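Putative ATP-grasp superfamily protein (Archaeoglobus fulgidus, PDB 3DF7) is of unknown function but, as a putative ATP-grasp protein, probably binds ATP and a metal ion. Local coordinates at residues Gln123-Ser128 with Gln239-Glu244; Gly43-Glu48 with Leu55-Met60; Ser184-Ile189 with Ala198-Arg203; Leu129-Cys134 with Ser152-Asp157; Phe73-Pro78 with Thr86-Ala91. All coordinates share one frame; numbering follows the deposited sequence.

Contact 1 (Gln123-Ser128 with Gln239-Glu244); sequences QVPQTS and QPYVIE
Q123 lies over the ring of Y241 and beside Q239. Its backbone O accepts a nearly straight hydrogen bond from V242 N (2.9 Å, 174°). The Q123 side chain leaves with CG anti to the backbone N (chi1 -175°) and then bends at chi2. CG sits over the centre of the Y241 ring as a CH-pi contact, 3.8 Å from the centroid. The bend brings NE2 back to V124 O of its own segment (3.1 Å), with the donor above the carbonyl plane. The amide is turned about 49° to the Y241 ring. The Q239 side chain crosses that of Q123 at about a right angle, the two OE1 atoms 3.6 Å apart. V124 mostly turns from the strand, though CG1 lies 3.7 Å from V242 O. P125 N meets the edge of the Y241 ring in its plane. P125 CG packs on I243 CD1 at 4.0 Å. Further along, T127 OG1 bonds back to P125 O. Strand 240-246 is the edge of the large antiparallel sheet, with a classic bulge at I243 and E244 opposite D233. V124 reaches helix 111-118, V242 touches helix 206-220, and P125 and T127 lean on strand 159-163.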
# COMPACT_ATOMS: atom_id res chain seq x y z
N GLN A 123 16.15 -9.47 -8.06
CA GLN A 123 17.07 -8.34 -8.05
C GLN A 123 16.68 -7.25 -7.07
O GLN A 123 15.57 -6.72 -7.14
CB GLN A 123 17.17 -7.74 -9.45
CG GLN A 123 18.21 -6.63 -9.55
CD GLN A 123 19.62 -7.15 -9.35
OE1 GLN A 123 20.09 -8.01 -10.10
NE2 GLN A 123 20.30 -6.63 -8.32
N VAL A 124 17.59 -6.93 -6.16
CA VAL A 124 17.37 -5.87 -5.18
C VAL A 124 18.62 -5.00 -5.15
O VAL A 124 19.70 -5.43 -5.57
CB VAL A 124 17.10 -6.42 -3.75
CG1 VAL A 124 15.86 -7.28 -3.74
CG2 VAL A 124 18.32 -7.20 -3.26
N PRO A 125 18.51 -3.76 -4.66
CA PRO A 125 19.69 -2.91 -4.61
C PRO A 125 20.61 -3.31 -3.46
O PRO A 125 20.17 -3.94 -2.49
CB PRO A 125 19.11 -1.51 -4.44
CG PRO A 125 17.87 -1.76 -3.65
CD PRO A 125 17.29 -3.02 -4.27
N GLN A 126 21.89 -2.96 -3.56
CA GLN A 126 22.82 -3.28 -2.48
C GLN A 126 22.23 -2.66 -1.22
O GLN A 126 21.77 -1.51 -1.25
CB GLN A 126 24.19 -2.67 -2.75
CG GLN A 126 24.97 -3.35 -3.87
CD GLN A 126 26.39 -2.82 -3.96
OE1 GLN A 126 27.11 -2.77 -2.97
NE2 GLN A 126 26.80 -2.42 -5.16
N THR A 127 22.22 -3.41 -0.13
CA THR A 127 21.68 -2.93 1.13
C THR A 127 22.61 -3.30 2.28
O THR A 127 23.20 -4.38 2.27
CB THR A 127 20.28 -3.53 1.40
OG1 THR A 127 19.44 -3.30 0.26
CG2 THR A 127 19.64 -2.89 2.63
N SER A 128 22.73 -2.41 3.26
CA SER A 128 23.63 -2.66 4.39
C SER A 128 23.16 -1.91 5.64
O SER A 128 22.26 -1.09 5.58
CB SER A 128 25.05 -2.21 4.02
OG SER A 128 25.96 -2.46 5.07
N GLN A 239 17.02 -2.79 -15.65
CA GLN A 239 16.24 -3.98 -15.29
C GLN A 239 15.43 -3.65 -14.04
O GLN A 239 15.66 -2.62 -13.40
CB GLN A 239 17.18 -5.16 -14.98
CG GLN A 239 18.01 -4.99 -13.71
CD GLN A 239 18.81 -6.24 -13.33
OE1 GLN A 239 18.24 -7.31 -13.08
NE2 GLN A 239 20.13 -6.10 -13.28
N PRO A 240 14.46 -4.50 -13.69
CA PRO A 240 13.66 -4.21 -12.49
C PRO A 240 14.43 -4.49 -11.21
O PRO A 240 15.05 -5.54 -11.06
CB PRO A 240 12.47 -5.16 -12.63
CG PRO A 240 12.36 -5.38 -14.11
CD PRO A 240 13.81 -5.53 -14.52
N TYR A 241 14.38 -3.52 -10.29
CA TYR A 241 15.00 -3.63 -8.98
C TYR A 241 13.85 -3.52 -7.97
O TYR A 241 13.10 -2.54 -7.99
CB TYR A 241 15.97 -2.48 -8.72
CG TYR A 241 17.37 -2.69 -9.25
CD1 TYR A 241 18.41 -3.05 -8.40
CD2 TYR A 241 17.66 -2.50 -10.60
CE1 TYR A 241 19.71 -3.22 -8.88
CE2 TYR A 241 18.95 -2.68 -11.09
CZ TYR A 241 19.97 -3.03 -10.22
OH TYR A 241 21.24 -3.20 -10.70
N VAL A 242 13.69 -4.54 -7.13
CA VAL A 242 12.64 -4.54 -6.12
C VAL A 242 13.12 -3.77 -4.90
O VAL A 242 14.13 -4.11 -4.28
CB VAL A 242 12.26 -5.98 -5.71
CG1 VAL A 242 11.28 -5.96 -4.55
CG2 VAL A 242 11.64 -6.71 -6.89
N ILE A 243 12.38 -2.72 -4.56
CA ILE A 243 12.73 -1.84 -3.45
C ILE A 243 11.94 -2.09 -2.17
O ILE A 243 12.48 -2.01 -1.06
CB ILE A 243 12.48 -0.36 -3.84
CG1 ILE A 243 13.07 -0.08 -5.23
CG2 ILE A 243 13.10 0.56 -2.79
CD1 ILE A 243 14.56 -0.29 -5.32
N GLU A 244 10.65 -2.39 -2.31
CA GLU A 244 9.82 -2.58 -1.14
C GLU A 244 8.57 -3.40 -1.44
O GLU A 244 8.13 -3.47 -2.58
CB GLU A 244 9.42 -1.19 -0.60
CG GLU A 244 8.46 -1.17 0.56
CD GLU A 244 8.23 0.24 1.09
OE1 GLU A 244 9.23 0.91 1.43
OE2 GLU A 244 7.06 0.67 1.16

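Contact 2 (Gly43-Glu48 with Leu55-Met60); sequences GFVRPE and LPVDSM
V45 and V57 pair as a single beta bridge, and two backbone hydrogen bonds flank it. V45 N donates to P56 O (3.1 Å), and D58 N donates to V45 O (3.2 Å). Two CA-H...O contacts use the same acceptors: F44 CA meets P56 O, and V57 CA meets V45 O. Each carbonyl oxygen is thus approached by an N-H and a C-H.

Packing centres on F44. With chi1 at 53° the ring runs along D58, S59 and M60. The carbonyl oxygen S59 O lies over one face of the ring, offset toward its rim. CZ comes to 3.6 Å from M60 CA, and F44 CB packs on D58 CB at 3.5 Å. At the outer end P47 CG touches V57 CG1 (3.6 Å), the two side chains crossing at about a right angle.

Polar side chains bond within their own segment or beyond both. R46 NE forms a salt bridge with E48 OE1 (2.8 Å). D58 OD1 accepts from S59 N, and OD2 is hydrogen-bonded to Y66 OH.

The chemistry implies a join made by backbone polar groups and apolar packing, while the charged groups of R46, E48 and D58 pair within their own segment or with residues outside both.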
# COMPACT_ATOMS: atom_id res chain seq x y z
N GLY A 43 -17.46 -1.79 11.48
CA GLY A 43 -16.31 -1.00 11.87
C GLY A 43 -16.71 0.35 12.43
O GLY A 43 -17.89 0.58 12.70
N PHE A 44 -15.73 1.23 12.57
CA PHE A 44 -15.96 2.55 13.14
C PHE A 44 -14.96 3.55 12.58
O PHE A 44 -13.97 3.17 11.96
CB PHE A 44 -15.78 2.46 14.66
CG PHE A 44 -14.47 1.84 15.06
CD1 PHE A 44 -13.31 2.61 15.14
CD2 PHE A 44 -14.37 0.46 15.26
CE1 PHE A 44 -12.08 2.02 15.40
CE2 PHE A 44 -13.13 -0.14 15.53
CZ PHE A 44 -11.98 0.65 15.60
N VAL A 45 -15.22 4.84 12.81
CA VAL A 45 -14.32 5.87 12.34
C VAL A 45 -14.06 6.87 13.46
O VAL A 45 -14.78 6.91 14.45
CB VAL A 45 -14.90 6.63 11.12
CG1 VAL A 45 -15.13 5.65 9.98
CG2 VAL A 45 -16.19 7.35 11.49
N ARG A 46 -13.01 7.67 13.30
CA ARG A 46 -12.67 8.69 14.29
C ARG A 46 -13.73 9.78 14.19
O ARG A 46 -14.40 9.92 13.17
CB ARG A 46 -11.29 9.29 14.00
CG ARG A 46 -10.12 8.35 14.28
CD ARG A 46 -8.81 8.96 13.80
NE ARG A 46 -8.60 10.31 14.30
CZ ARG A 46 -8.31 10.62 15.56
NH1 ARG A 46 -8.19 9.66 16.47
NH2 ARG A 46 -8.15 11.88 15.92
N PRO A 47 -13.90 10.58 15.25
CA PRO A 47 -14.90 11.65 15.24
C PRO A 47 -14.80 12.61 14.06
O PRO A 47 -15.82 12.97 13.46
CB PRO A 47 -14.65 12.36 16.57
CG PRO A 47 -14.20 11.24 17.46
CD PRO A 47 -13.25 10.48 16.57
N GLU A 48 -13.58 13.01 13.71
CA GLU A 48 -13.36 13.95 12.61
C GLU A 48 -13.93 13.51 11.26
O GLU A 48 -14.11 14.33 10.36
CB GLU A 48 -11.86 14.23 12.42
CG GLU A 48 -11.12 14.66 13.68
CD GLU A 48 -10.90 13.51 14.65
OE1 GLU A 48 -10.41 12.45 14.20
OE2 GLU A 48 -11.20 13.67 15.85
N LEU A 55 -21.01 4.72 9.31
CA LEU A 55 -20.50 3.83 10.35
C LEU A 55 -20.49 4.60 11.66
O LEU A 55 -20.47 5.84 11.67
CB LEU A 55 -19.07 3.38 10.03
CG LEU A 55 -18.88 2.41 8.86
CD1 LEU A 55 -17.40 2.29 8.52
CD2 LEU A 55 -19.47 1.06 9.23
N PRO A 56 -20.52 3.89 12.80
CA PRO A 56 -20.52 4.60 14.08
C PRO A 56 -19.12 5.13 14.40
O PRO A 56 -18.13 4.70 13.79
CB PRO A 56 -20.96 3.53 15.06
CG PRO A 56 -20.35 2.29 14.49
CD PRO A 56 -20.65 2.44 13.00
N VAL A 57 -19.06 6.07 15.33
CA VAL A 57 -17.81 6.65 15.78
C VAL A 57 -17.37 5.84 16.99
O VAL A 57 -18.18 5.53 17.86
CB VAL A 57 -18.00 8.13 16.21
CG1 VAL A 57 -16.71 8.67 16.82
CG2 VAL A 57 -18.40 8.97 15.01
N ASP A 58 -16.09 5.47 17.04
CA ASP A 58 -15.60 4.70 18.18
C ASP A 58 -14.07 4.78 18.22
O ASP A 58 -13.44 5.28 17.29
CB ASP A 58 -16.03 3.24 18.07
CG ASP A 58 -16.15 2.55 19.43
OD1 ASP A 58 -15.55 3.04 20.41
OD2 ASP A 58 -16.85 1.52 19.51
N SER A 59 -13.51 4.28 19.32
CA SER A 59 -12.06 4.26 19.51
C SER A 59 -11.50 2.92 19.09
O SER A 59 -12.13 1.87 19.30
CB SER A 59 -11.73 4.49 20.99
OG SER A 59 -10.40 4.09 21.29
N MSE A 60 -10.30 2.93 18.52
CA MSE A 60 -9.66 1.69 18.11
C MSE A 60 -9.46 0.79 19.33
O MSE A 60 -9.28 -0.42 19.20
CB MSE A 60 -8.31 1.98 17.44
CG MSE A 60 -7.27 2.61 18.35
SE MSE A 60 -5.61 2.90 17.39
CE MSE A 60 -4.95 1.08 17.37

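Contact 3 (Ser184-Ile189 with Ala198-Arg203); sequences SVNEQI and AVVPAR
E187 and R203 form a side-on salt bridge across the end of a hairpin. E187 CG is anti to the backbone N (chi1 -176°) and the chain runs on extended, so the carboxylate reaches past V199 to the arginine. R203 bends at chi3 and turns the NE side of its guanidinium to E187. NE donates to E187 OE1 (2.9 Å, 175°), and NH2 donates to E187 OE2 (2.8 Å). OE1 also accepts from R203 N at 3.1 Å, and the two donors come from opposite faces of the carboxylate plane. Three bonds therefore grip this carboxylate, which should restrict its rotation. The carboxylate and guanidinium planes are 34° apart.

On the same face E187 CB packs on V199 CB, and A202 CB also touches E187 CB. I189 CD1 touches V199 CG2 at 3.9 Å. On the other face Q188 bends at chi2 and brings its amide over A198 CB. S184 OG lies beside V200 CG1 and is hydrogen-bonded to Y260.

The backbones pair through E187 N to V199 O (2.9 Å) and V199 N to E187 O (2.8 Å). A202 N then bonds to V185 O after the cis peptide bond that precedes P201. This is an antiparallel beta hairpin of strands 180-191 and 194-200, in the middle of the large antiparallel sheet; both strands belong to the ATP-grasp domain.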
# COMPACT_ATOMS: atom_id res chain seq x y z
N SER A 184 -2.58 -4.18 -11.58
CA SER A 184 -2.22 -2.91 -12.18
C SER A 184 -0.74 -2.60 -12.01
O SER A 184 -0.11 -3.03 -11.04
CB SER A 184 -3.04 -1.79 -11.52
OG SER A 184 -2.70 -0.51 -12.03
N VAL A 185 -0.19 -1.86 -12.97
CA VAL A 185 1.20 -1.42 -12.89
C VAL A 185 1.09 0.10 -12.86
O VAL A 185 0.52 0.71 -13.78
CB VAL A 185 2.04 -1.88 -14.10
CG1 VAL A 185 3.43 -1.26 -14.03
CG2 VAL A 185 2.17 -3.40 -14.10
N ASN A 186 1.61 0.69 -11.80
CA ASN A 186 1.51 2.13 -11.61
C ASN A 186 2.84 2.86 -11.64
O ASN A 186 3.88 2.32 -11.27
CB ASN A 186 0.82 2.41 -10.27
CG ASN A 186 -0.08 1.27 -9.84
OD1 ASN A 186 0.25 0.50 -8.92
ND2 ASN A 186 -1.22 1.14 -10.51
N GLU A 187 2.78 4.11 -12.07
CA GLU A 187 3.97 4.94 -12.15
C GLU A 187 3.97 5.82 -10.90
O GLU A 187 2.93 6.36 -10.52
CB GLU A 187 3.88 5.81 -13.40
CG GLU A 187 5.09 6.66 -13.67
CD GLU A 187 4.89 7.53 -14.90
OE1 GLU A 187 4.03 7.17 -15.74
OE2 GLU A 187 5.59 8.55 -15.03
N GLN A 188 5.12 5.94 -10.25
CA GLN A 188 5.20 6.76 -9.05
C GLN A 188 5.95 8.06 -9.36
O GLN A 188 6.97 8.05 -10.05
CB GLN A 188 5.92 6.01 -7.92
CG GLN A 188 5.27 4.68 -7.52
CD GLN A 188 3.86 4.83 -6.98
OE1 GLN A 188 3.56 5.74 -6.22
NE2 GLN A 188 2.98 3.91 -7.38
N ILE A 189 5.42 9.17 -8.86
CA ILE A 189 6.07 10.46 -9.06
C ILE A 189 6.65 10.85 -7.72
O ILE A 189 5.93 11.10 -6.75
CB ILE A 189 5.05 11.51 -9.55
CG1 ILE A 189 4.53 11.10 -10.94
CG2 ILE A 189 5.71 12.88 -9.62
CD1 ILE A 189 3.41 11.97 -11.47
N ALA A 198 0.87 9.38 -8.40
CA ALA A 198 0.98 8.15 -9.16
C ALA A 198 0.17 8.30 -10.44
O ALA A 198 -0.75 9.12 -10.51
CB ALA A 198 0.46 6.96 -8.35
N VAL A 199 0.53 7.53 -11.46
CA VAL A 199 -0.16 7.55 -12.73
C VAL A 199 -0.61 6.11 -12.95
O VAL A 199 0.21 5.19 -12.96
CB VAL A 199 0.77 8.01 -13.87
CG1 VAL A 199 0.02 8.00 -15.19
CG2 VAL A 199 1.30 9.40 -13.58
N VAL A 200 -1.92 5.92 -13.11
CA VAL A 200 -2.51 4.59 -13.29
C VAL A 200 -3.32 4.52 -14.59
O VAL A 200 -4.32 5.21 -14.73
CB VAL A 200 -3.46 4.27 -12.10
CG1 VAL A 200 -4.01 2.86 -12.23
CG2 VAL A 200 -2.73 4.45 -10.78
N PRO A 201 -2.90 3.66 -15.55
CA PRO A 201 -1.73 2.79 -15.50
C PRO A 201 -0.44 3.53 -15.85
O PRO A 201 -0.48 4.65 -16.36
CB PRO A 201 -2.07 1.71 -16.51
CG PRO A 201 -2.78 2.49 -17.57
CD PRO A 201 -3.71 3.38 -16.75
N ALA A 202 0.69 2.90 -15.58
CA ALA A 202 1.99 3.51 -15.84
C ALA A 202 2.20 3.82 -17.32
O ALA A 202 1.72 3.11 -18.20
CB ALA A 202 3.10 2.60 -15.34
N ARG A 203 2.92 4.91 -17.58
CA ARG A 203 3.23 5.31 -18.94
C ARG A 203 4.56 4.66 -19.29
O ARG A 203 5.61 5.30 -19.32
CB ARG A 203 3.33 6.85 -19.01
CG ARG A 203 2.02 7.54 -18.66
CD ARG A 203 2.18 9.05 -18.47
NE ARG A 203 3.00 9.36 -17.30
CZ ARG A 203 3.25 10.59 -16.87
NH1 ARG A 203 2.74 11.64 -17.52
NH2 ARG A 203 4.01 10.78 -15.80

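Contact 4 (Leu129-Cys134 with Ser152-Asp157); sequences LRPLDC and SDEVPD
P131 and V155 make a small apolar surface contact between two loops. One loop links strand 127-128 to strand 136-140, and the other leads from strand 136-140 into strand 159-163. The touching parts run in nearly opposite directions, 175° apart. Most residues involved are exposed, and just 186 Å² is buried in all.

V155 and P131 share most of the contact. The CA-CB bond of V155 points at the other loop, and its two methyl groups rest against successive peptides. CG1, anti to the backbone N (chi1 -179°), comes to 3.6 Å from L129 O. CG2 lies beside the backbone N and rests against the next peptide, 3.5 Å from both R130 C and P131 N. The same methyl touches the proline ring at P131 CD, 3.7 Å away. The two side chains meet at a slant.

The strands served by these loops form a small antiparallel sheet of the ATP-grasp domain, with strand 159-163 between 127-128 and 136-140. The contact lies beside this sheet. V155 also rests on A161 of the middle strand, and P131 on F136 of an outer one.

The proline ring reaches a second part of the loop 152-157. P131 CG is 3.4 Å from D153 O and 4.1 Å from E154 CA. E154 folds back at chi2 (-59°), and its OE1 comes near the same ring carbon at 4.2 Å. Within its own loop S152 OG donates to E154 O (2.7 Å), in the carbonyl plane and on a lone pair.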
# COMPACT_ATOMS: atom_id res chain seq x y z
N LEU A 129 23.79 -2.22 6.77
CA LEU A 129 23.45 -1.56 8.03
C LEU A 129 24.48 -0.46 8.29
O LEU A 129 24.43 0.24 9.30
CB LEU A 129 23.43 -2.58 9.18
CG LEU A 129 22.33 -3.64 9.11
CD1 LEU A 129 22.51 -4.68 10.20
CD2 LEU A 129 20.97 -2.96 9.25
N ARG A 130 25.42 -0.34 7.36
CA ARG A 130 26.47 0.67 7.44
C ARG A 130 26.63 1.32 6.06
O ARG A 130 26.09 0.83 5.08
CB ARG A 130 27.78 0.01 7.89
CG ARG A 130 27.78 -0.30 9.39
CD ARG A 130 29.07 -0.93 9.86
NE ARG A 130 29.07 -1.08 11.32
CZ ARG A 130 30.04 -1.68 12.00
NH1 ARG A 130 31.09 -2.18 11.36
NH2 ARG A 130 29.97 -1.77 13.32
N PRO A 131 27.36 2.44 5.98
CA PRO A 131 27.54 3.12 4.69
C PRO A 131 28.02 2.19 3.58
O PRO A 131 28.79 1.26 3.82
CB PRO A 131 28.56 4.21 5.01
CG PRO A 131 28.19 4.58 6.43
CD PRO A 131 28.00 3.21 7.06
N LEU A 132 27.53 2.44 2.36
CA LEU A 132 27.91 1.64 1.20
C LEU A 132 28.91 2.45 0.37
O LEU A 132 28.96 3.67 0.48
CB LEU A 132 26.69 1.33 0.34
CG LEU A 132 25.67 0.34 0.92
CD1 LEU A 132 24.36 0.42 0.13
CD2 LEU A 132 26.25 -1.06 0.87
N ASP A 133 29.69 1.77 -0.46
CA ASP A 133 30.66 2.45 -1.30
C ASP A 133 29.96 3.11 -2.48
O ASP A 133 30.38 4.16 -2.96
CB ASP A 133 31.72 1.48 -1.82
CG ASP A 133 32.68 1.03 -0.74
OD1 ASP A 133 33.12 1.90 0.05
OD2 ASP A 133 32.99 -0.18 -0.67
N CYS A 134 28.88 2.49 -2.94
CA CYS A 134 28.11 3.02 -4.06
C CYS A 134 27.20 4.14 -3.57
O CYS A 134 26.96 4.26 -2.37
CB CYS A 134 27.26 1.92 -4.69
SG CYS A 134 26.07 1.15 -3.56
N SER A 152 22.94 10.72 3.36
CA SER A 152 23.57 10.83 4.66
C SER A 152 24.91 10.13 4.62
O SER A 152 25.04 9.06 4.04
CB SER A 152 22.68 10.20 5.74
OG SER A 152 23.28 10.29 7.02
N ASP A 153 25.93 10.74 5.22
CA ASP A 153 27.25 10.14 5.23
C ASP A 153 27.27 8.93 6.15
O ASP A 153 27.97 7.95 5.88
CB ASP A 153 28.29 11.16 5.68
CG ASP A 153 28.36 12.36 4.76
OD1 ASP A 153 27.36 13.10 4.69
OD2 ASP A 153 29.40 12.56 4.11
N GLU A 154 26.49 8.98 7.22
CA GLU A 154 26.43 7.87 8.17
C GLU A 154 25.05 7.23 8.22
O GLU A 154 24.07 7.81 7.77
CB GLU A 154 26.82 8.36 9.57
CG GLU A 154 28.24 8.90 9.68
CD GLU A 154 29.29 7.88 9.29
OE1 GLU A 154 29.28 6.76 9.84
OE2 GLU A 154 30.13 8.19 8.42
N VAL A 155 24.99 6.02 8.76
CA VAL A 155 23.73 5.31 8.90
C VAL A 155 23.33 5.33 10.37
O VAL A 155 23.95 4.66 11.20
CB VAL A 155 23.84 3.84 8.44
CG1 VAL A 155 22.49 3.16 8.58
CG2 VAL A 155 24.34 3.78 7.00
N PRO A 156 22.30 6.10 10.72
CA PRO A 156 21.89 6.14 12.13
C PRO A 156 21.27 4.82 12.58
O PRO A 156 20.80 4.03 11.75
CB PRO A 156 20.88 7.29 12.16
CG PRO A 156 20.26 7.21 10.80
CD PRO A 156 21.46 6.99 9.90
N ASP A 157 21.28 4.58 13.89
CA ASP A 157 20.72 3.36 14.45
C ASP A 157 19.25 3.25 14.04
O ASP A 157 18.50 4.21 14.13
CB ASP A 157 20.83 3.38 15.97
CG ASP A 157 22.26 3.39 16.45
OD1 ASP A 157 23.05 4.23 15.96
OD2 ASP A 157 22.61 2.56 17.32

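Contact 5 (Phe73-Pro78 with Thr86-Ala91); sequences FLIIAP and TLTKKA
I75 sends its side chain from the strand onto helix 83-92, between L87 and A91. CB carries two branches. The methyl CG2, anti to the backbone N, meets L87 CB at 4.0 Å. CG1 lies beside the backbone N (chi1 -71°) and continues extended, which carries CD1 onto the helix. There CD1 touches two successive turns at once: L87 O at 3.4 Å and A91 CB at 3.5 Å. L87 O is already the acceptor of the helix bond from A91 N, so the methyl lies against a bonded carbonyl. The I75 and L87 side chains cross at about a right angle.

F73, two residues earlier on the same side of the strand, meets the same A91 methyl from another direction. A91 CB stands over the centre of the F73 ring, 3.3 Å from the centroid and 9° off the ring normal. This is a close CH-pi contact.

Strand and helix run nearly antiparallel, 169° apart, with axes 9.0 Å from each other. They are the first two elements of a beta-alpha-beta unit that ends in strand 96-97, in the parallel sheet of the N-terminal part. Strand 72-76 lies inside that sheet, between 3-8 and 96-97.

Beyond the strand A77 CB extends the row and meets L87 CD1 at 3.8 Å. One water also joins the two elements. It donates to I75 O and to T88 OG1, 3.0 Å from each. T88 OG1 is itself bonded to L84 O of the previous helix turn. L67 of helix 63-67 packs against both F73 and A91.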
# COMPACT_ATOMS: atom_id res chain seq x y z
N PHE A 73 -11.75 -9.64 7.93
CA PHE A 73 -11.23 -8.32 8.25
C PHE A 73 -10.19 -7.91 7.23
O PHE A 73 -9.60 -8.74 6.53
CB PHE A 73 -10.62 -8.29 9.66
CG PHE A 73 -9.29 -8.98 9.78
CD1 PHE A 73 -8.11 -8.32 9.43
CD2 PHE A 73 -9.20 -10.29 10.24
CE1 PHE A 73 -6.87 -8.95 9.54
CE2 PHE A 73 -7.96 -10.93 10.36
CZ PHE A 73 -6.79 -10.26 10.00
N LEU A 74 -9.99 -6.60 7.13
CA LEU A 74 -9.00 -6.03 6.24
C LEU A 74 -8.45 -4.83 6.98
O LEU A 74 -9.17 -3.86 7.24
CB LEU A 74 -9.62 -5.57 4.91
CG LEU A 74 -8.58 -4.95 3.97
CD1 LEU A 74 -7.50 -5.99 3.63
CD2 LEU A 74 -9.25 -4.44 2.71
N ILE A 75 -7.18 -4.90 7.34
CA ILE A 75 -6.53 -3.83 8.07
C ILE A 75 -5.52 -3.10 7.20
O ILE A 75 -4.65 -3.70 6.58
CB ILE A 75 -5.86 -4.39 9.36
CG1 ILE A 75 -6.97 -4.77 10.36
CG2 ILE A 75 -4.89 -3.36 9.95
CD1 ILE A 75 -6.48 -5.45 11.61
N ILE A 76 -5.68 -1.78 7.13
CA ILE A 76 -4.79 -0.93 6.36
C ILE A 76 -4.11 -0.02 7.38
O ILE A 76 -4.78 0.77 8.05
CB ILE A 76 -5.57 -0.05 5.38
CG1 ILE A 76 -6.49 -0.90 4.51
CG2 ILE A 76 -4.59 0.72 4.50
CD1 ILE A 76 -7.59 -0.10 3.82
N ALA A 77 -2.80 -0.13 7.50
CA ALA A 77 -2.08 0.70 8.45
C ALA A 77 -0.60 0.77 8.09
O ALA A 77 -0.08 -0.10 7.39
CB ALA A 77 -2.24 0.14 9.86
N PRO A 78 0.09 1.82 8.55
CA PRO A 78 1.51 1.93 8.23
C PRO A 78 2.34 0.80 8.85
O PRO A 78 2.00 0.27 9.92
CB PRO A 78 1.88 3.31 8.79
CG PRO A 78 0.86 3.55 9.87
CD PRO A 78 -0.40 3.01 9.25
N THR A 86 1.30 -5.67 14.36
CA THR A 86 0.57 -5.91 15.60
C THR A 86 -0.95 -5.90 15.42
O THR A 86 -1.65 -6.73 16.00
CB THR A 86 0.98 -4.91 16.70
OG1 THR A 86 0.61 -3.58 16.32
CG2 THR A 86 2.48 -4.96 16.91
N LEU A 87 -1.45 -4.97 14.61
CA LEU A 87 -2.89 -4.89 14.39
C LEU A 87 -3.39 -6.15 13.69
O LEU A 87 -4.42 -6.71 14.06
CB LEU A 87 -3.23 -3.65 13.56
CG LEU A 87 -3.01 -2.31 14.26
CD1 LEU A 87 -3.20 -1.18 13.26
CD2 LEU A 87 -3.99 -2.17 15.42
N THR A 88 -2.65 -6.60 12.68
CA THR A 88 -3.03 -7.79 11.94
C THR A 88 -2.96 -9.04 12.81
O THR A 88 -3.87 -9.87 12.79
CB THR A 88 -2.14 -7.99 10.70
OG1 THR A 88 -2.20 -6.81 9.88
CG2 THR A 88 -2.62 -9.19 9.89
N LYS A 89 -1.88 -9.17 13.57
CA LYS A 89 -1.69 -10.32 14.44
C LYS A 89 -2.85 -10.43 15.43
O LYS A 89 -3.30 -11.53 15.76
CB LYS A 89 -0.36 -10.19 15.19
CG LYS A 89 0.03 -11.42 16.00
CD LYS A 89 1.37 -11.21 16.68
CE LYS A 89 1.76 -12.42 17.51
NZ LYS A 89 3.04 -12.17 18.23
N LYS A 90 -3.32 -9.28 15.90
CA LYS A 90 -4.43 -9.22 16.85
C LYS A 90 -5.71 -9.68 16.17
O LYS A 90 -6.47 -10.47 16.72
CB LYS A 90 -4.59 -7.80 17.38
CG LYS A 90 -5.80 -7.59 18.28
CD LYS A 90 -5.87 -6.16 18.80
CE LYS A 90 -7.10 -5.94 19.67
NZ LYS A 90 -7.10 -4.58 20.29
N ALA A 91 -5.95 -9.17 14.96
CA ALA A 91 -7.15 -9.52 14.21
C ALA A 91 -7.21 -10.99 13.80
O ALA A 91 -8.28 -11.60 13.82
CB ALA A 91 -7.26 -8.63 12.98
O HOH W 1 -3.31 -6.37 7.14

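Overall arrangement
Contacts 2 and 5 belong to the N-terminal part of the chain. They touch where M60 CE meets L87 CD2 at 3.9 Å. Contacts 1, 3 and 4 all belong to the ATP-grasp domain. Contacts 3 and 4 are nested in the chain loop that contact 1 closes. Contacts 1 and 4 touch through Q126 O and L132 CD1 at 3.5 Å. Contacts 1 and 3 reach the same large sheet, their centres 19 Å apart. Contacts 2 and 4 have centres 42 Å apart. The position of an ATP site is not defined by these contacts. An acetate, probably from the crystallisation liquor, lies about 5 Å from the A77 side chain of contact 5.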